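Local atomic coordinates of beta-1,3-glucanosyltransferase (Rhizomucor miehei CAU432, PDB entry 4WTP), a protein that is a glycoside hydrolase family 17 protein with a (beta/alpha)8-type barrel fold of parallel strands wrapped by helices. Residues S222-Q234 and Y271-G283. Residues are numbered along the deposited sequence; the frame is centred on the assembly and turned at random.
Sequences SETGWPSAGGNFQ and YRGGVEAHFGVLG
In the (beta/alpha)8-type barrel of this family 17 protein, the loop leaving strand 219-223 packs against the loop that follows strand 262-263, and Pro227 lies where the two backbones draw close, beside Phe279 and Val275. The pyrrolidine ring covers one face of the Phe279 ring: Pro227 CB sits 4.1 Å from the Phe279 ring centroid, 16° off the normal. Pro227 CD reaches Phe279 CE1 at 3.6 Å. Gly225 meets the same ring at its edge. Pro227 also lies side by side with Val275, CB to CB 3.8 Å.

A direct hydrogen bond runs from Ser228 N to His278 O (2.9 Å, 161° at the hydrogen), with the donor tilted out of the carbonyl plane. Next along the chain, Ala229 CB stands almost squarely over the His278 imidazole, 3.7 Å from the ring centroid. CG of His278 is anti to its own carbonyl carbon (chi1 -61°), which carries the ring beneath that methyl. Ala229 O is buried without a hydrogen-bond partner; Val275 CA approaches it at 3.4 Å in a CA-H...O contact. Gly230 and Val275 come within 4.1 Å, CA to CA. Waters also bridge the loops: one accepts from Trp226 N and lies within hydrogen-bonding distance of Phe279 O, another links Gly230 O to Val275 N, weakly at the latter.

Around this junction, Lys289 bonds both Ser228 OG and Gly280 O, Trp226 packs against helices 196-212 and 240-256 with its NE1 bonded to Val237 O, and Phe279 is joined through its backbone to Ser265, just beyond strand 262-263.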
loop_
_atom_site.group_PDB
_atom_site.type_symbol
_atom_site.label_atom_id
_atom_site.label_comp_id
_atom_site.label_asym_id
_atom_site.label_seq_id
_atom_site.Cartn_x
_atom_site.Cartn_y
_atom_site.Cartn_z
ATOM N N SER A 222 -1.933 -3.345 3.820
ATOM C CA SER A 222 -1.657 -2.499 2.665
ATOM C C SER A 222 -0.672 -1.373 2.946
ATOM O O SER A 222 -0.039 -0.893 2.018
ATOM C CB SER A 222 -2.950 -1.939 2.093
ATOM O OG SER A 222 -3.806 -1.611 3.161
ATOM N N GLU A 223 -0.553 -0.957 4.208
ATOM C CA GLU A 223 0.410 0.104 4.551
ATOM C C GLU A 223 0.796 0.023 6.014
ATOM O O GLU A 223 -0.089 -0.041 6.906
ATOM C CB GLU A 223 -0.161 1.526 4.374
ATOM C CG GLU A 223 -0.580 1.994 3.011
ATOM C CD GLU A 223 -1.278 3.328 3.080
ATOM O OE1 GLU A 223 -1.485 3.861 4.177
ATOM O OE2 GLU A 223 -1.700 3.826 2.050
ATOM N N THR A 224 2.109 0.117 6.264
ATOM C CA THR A 224 2.635 0.531 7.562
ATOM C C THR A 224 4.089 0.928 7.322
ATOM O O THR A 224 4.710 0.491 6.346
ATOM C CB THR A 224 2.551 -0.565 8.632
ATOM O OG1 THR A 224 2.779 0.056 9.896
ATOM C CG2 THR A 224 3.632 -1.635 8.438
ATOM N N GLY A 225 4.607 1.785 8.191
ATOM C CA GLY A 225 5.974 2.287 8.059
ATOM C C GLY A 225 6.272 3.233 9.203
ATOM O O GLY A 225 5.425 3.440 10.079
ATOM N N TRP A 226 7.457 3.848 9.180
ATOM C CA TRP A 226 7.943 4.639 10.295
ATOM C C TRP A 226 8.908 5.656 9.708
ATOM O O TRP A 226 9.805 5.293 8.917
ATOM C CB TRP A 226 8.678 3.750 11.311
ATOM C CG TRP A 226 8.981 4.457 12.594
ATOM C CD1 TRP A 226 10.002 5.381 12.837
ATOM C CD2 TRP A 226 8.213 4.360 13.830
ATOM N NE1 TRP A 226 9.934 5.794 14.153
ATOM C CE2 TRP A 226 8.883 5.208 14.795
ATOM C CE3 TRP A 226 7.113 3.625 14.239
ATOM C CZ2 TRP A 226 8.434 5.333 16.093
ATOM C CZ3 TRP A 226 6.654 3.794 15.544
ATOM C CH2 TRP A 226 7.307 4.617 16.457
ATOM N N PRO A 227 8.816 6.935 10.115
ATOM C CA PRO A 227 9.660 7.970 9.516
ATOM C C PRO A 227 11.055 8.049 10.126
ATOM O O PRO A 227 11.280 7.819 11.325
ATOM C CB PRO A 227 8.877 9.261 9.798
ATOM C CG PRO A 227 8.218 8.985 11.110
ATOM C CD PRO A 227 7.828 7.517 11.034
ATOM N N SER A 228 12.022 8.387 9.279
ATOM C CA SER A 228 13.412 8.487 9.763
ATOM C C SER A 228 13.823 9.876 10.271
ATOM O O SER A 228 14.896 10.018 10.825
ATOM C CB SER A 228 14.385 8.057 8.679
ATOM O OG SER A 228 14.250 8.875 7.535
ATOM N N ALA A 229 12.982 10.885 10.051
ATOM C CA ALA A 229 13.286 12.265 10.489
ATOM C C ALA A 229 12.009 13.051 10.528
ATOM O O ALA A 229 10.956 12.586 10.057
ATOM C CB ALA A 229 14.307 12.934 9.564
ATOM N N GLY A 230 12.089 14.241 11.118
ATOM C CA GLY A 230 10.964 15.164 11.120
ATOM C C GLY A 230 10.346 15.370 12.490
ATOM O O GLY A 230 9.311 16.025 12.632
ATOM N N GLY A 231 10.948 14.795 13.517
ATOM C CA GLY A 231 10.552 15.093 14.880
ATOM C C GLY A 231 10.029 13.900 15.639
ATOM O O GLY A 231 10.683 12.863 15.739
ATOM N N ASN A 232 8.842 14.038 16.222
ATOM C CA ASN A 232 8.240 12.978 17.019
ATOM C C ASN A 232 6.717 13.200 17.032
ATOM O O ASN A 232 6.230 14.266 16.621
ATOM C CB ASN A 232 8.776 13.033 18.467
ATOM C CG ASN A 232 8.346 14.297 19.188
ATOM O OD1 ASN A 232 8.781 15.407 18.852
ATOM N ND2 ASN A 232 7.493 14.138 20.175
ATOM N N PHE A 233 5.995 12.171 17.403
ATOM C CA PHE A 233 4.566 12.293 17.614
ATOM C C PHE A 233 4.310 11.682 18.974
ATOM O O PHE A 233 4.263 10.458 19.133
ATOM C CB PHE A 233 3.779 11.569 16.512
ATOM C CG PHE A 233 2.324 11.929 16.496
ATOM C CD1 PHE A 233 1.420 11.319 17.370
ATOM C CD2 PHE A 233 1.856 12.886 15.594
ATOM C CE1 PHE A 233 0.069 11.658 17.333
ATOM C CE2 PHE A 233 0.509 13.221 15.542
ATOM C CZ PHE A 233 -0.375 12.611 16.416
ATOM N N GLN A 234 4.220 12.546 19.992
ATOM C CA GLN A 234 4.249 12.094 21.373
ATOM C C GLN A 234 5.460 11.156 21.588
ATOM O O GLN A 234 6.560 11.563 21.235
ATOM C CB GLN A 234 2.919 11.479 21.787
ATOM C CG GLN A 234 1.781 12.493 21.751
ATOM C CD GLN A 234 0.431 11.863 21.477
ATOM O OE1 GLN A 234 0.229 10.668 21.702
ATOM N NE2 GLN A 234 -0.511 12.670 20.992
ATOM N N TYR A 271 7.956 16.241 -1.154
ATOM C CA TYR A 271 6.854 17.196 -1.310
ATOM C C TYR A 271 5.846 17.200 -0.152
ATOM O O TYR A 271 5.112 18.183 0.059
ATOM C CB TYR A 271 6.157 17.019 -2.668
ATOM C CG TYR A 271 5.100 15.924 -2.732
ATOM C CD1 TYR A 271 3.772 16.204 -2.409
ATOM C CD2 TYR A 271 5.426 14.622 -3.144
ATOM C CE1 TYR A 271 2.796 15.217 -2.472
ATOM C CE2 TYR A 271 4.459 13.625 -3.206
ATOM C CZ TYR A 271 3.140 13.931 -2.870
ATOM O OH TYR A 271 2.180 12.967 -2.915
ATOM N N ARG A 272 5.799 16.113 0.607
ATOM C CA ARG A 272 4.849 16.018 1.714
ATOM C C ARG A 272 5.296 16.818 2.944
ATOM O O ARG A 272 4.497 17.073 3.843
ATOM C CB ARG A 272 4.619 14.537 2.080
ATOM C CG ARG A 272 4.004 13.734 0.945
ATOM C CD ARG A 272 3.638 12.307 1.312
ATOM N N GLY A 273 6.574 17.197 2.990
ATOM C CA GLY A 273 7.166 17.878 4.142
ATOM C C GLY A 273 7.117 17.135 5.464
ATOM O O GLY A 273 6.479 16.081 5.559
ATOM N N GLY A 274 7.809 17.678 6.469
ATOM C CA GLY A 274 7.832 17.151 7.831
ATOM C C GLY A 274 8.179 15.675 7.849
ATOM O O GLY A 274 8.943 15.211 6.992
ATOM N N VAL A 275 7.651 14.922 8.821
ATOM C CA VAL A 275 7.940 13.476 8.897
ATOM C C VAL A 275 7.423 12.767 7.648
ATOM O O VAL A 275 7.946 11.732 7.295
ATOM C CB VAL A 275 7.421 12.749 10.185
ATOM C CG1 VAL A 275 8.142 13.223 11.446
ATOM C CG2 VAL A 275 5.941 12.999 10.343
ATOM N N GLU A 276 6.385 13.302 6.993
ATOM C CA GLU A 276 5.806 12.611 5.834
ATOM C C GLU A 276 6.789 12.491 4.665
ATOM O O GLU A 276 6.645 11.677 3.788
ATOM C CB GLU A 276 4.470 13.244 5.390
ATOM C CG GLU A 276 3.393 13.119 6.442
ATOM C CD GLU A 276 2.100 13.683 5.976
ATOM O OE1 GLU A 276 1.818 13.556 4.780
ATOM O OE2 GLU A 276 1.407 14.268 6.804
ATOM N N ALA A 277 7.823 13.309 4.718
ATOM C CA ALA A 277 8.881 13.282 3.702
ATOM C C ALA A 277 9.973 12.245 3.975
ATOM O O ALA A 277 10.975 12.204 3.272
ATOM C CB ALA A 277 9.481 14.678 3.541
ATOM N N HIS A 278 9.808 11.424 5.008
ATOM C CA HIS A 278 10.867 10.523 5.475
ATOM C C HIS A 278 10.439 9.077 5.719
ATOM O O HIS A 278 11.083 8.386 6.527
ATOM C CB HIS A 278 11.484 11.094 6.749
ATOM C CG HIS A 278 12.114 12.450 6.530
ATOM N ND1 HIS A 278 13.331 12.625 5.955
ATOM C CD2 HIS A 278 11.618 13.704 6.780
ATOM C CE1 HIS A 278 13.605 13.945 5.877
ATOM N NE2 HIS A 278 12.562 14.602 6.395
ATOM N N PHE A 279 9.397 8.610 5.015
ATOM C CA PHE A 279 8.926 7.211 5.149
ATOM C C PHE A 279 9.590 6.222 4.194
ATOM O O PHE A 279 9.314 5.028 4.265
ATOM C CB PHE A 279 7.406 7.137 4.981
ATOM C CG PHE A 279 6.632 7.481 6.216
ATOM C CD1 PHE A 279 6.327 6.507 7.135
ATOM C CD2 PHE A 279 6.306 8.806 6.499
ATOM C CE1 PHE A 279 5.592 6.809 8.277
ATOM C CE2 PHE A 279 5.582 9.127 7.645
ATOM C CZ PHE A 279 5.248 8.145 8.558
ATOM N N GLY A 280 10.471 6.673 3.306
ATOM C CA GLY A 280 11.068 5.736 2.374
ATOM C C GLY A 280 11.982 4.744 3.050
ATOM O O GLY A 280 12.631 5.042 4.064
ATOM N N VAL A 281 12.059 3.563 2.444
ATOM C CA VAL A 281 13.134 2.601 2.724
ATOM C C VAL A 281 14.443 3.126 2.115
ATOM O O VAL A 281 15.507 2.952 2.695
ATOM C CB VAL A 281 12.780 1.206 2.170
ATOM C CG1 VAL A 281 13.951 0.257 2.327
ATOM C CG2 VAL A 281 11.541 0.643 2.883
ATOM N N LEU A 282 14.295 3.738 0.942
ATOM C CA LEU A 282 15.408 4.391 0.241
ATOM C C LEU A 282 15.160 5.898 0.163
ATOM O O LEU A 282 14.048 6.391 0.413
ATOM C CB LEU A 282 15.616 3.776 -1.152
ATOM C CG LEU A 282 16.113 2.321 -1.116
ATOM C CD1 LEU A 282 15.011 1.333 -1.450
ATOM C CD2 LEU A 282 17.341 2.095 -1.952
ATOM N N GLY A 283 16.214 6.630 -0.184
ATOM C CA GLY A 283 16.133 8.084 -0.243
ATOM C C GLY A 283 15.347 8.611 -1.442
ATOM O O GLY A 283 15.041 7.881 -2.378
HETATM O O HOH W 1 8.865 3.369 6.673
HETATM O O HOH W 2 6.971 16.737 11.520
#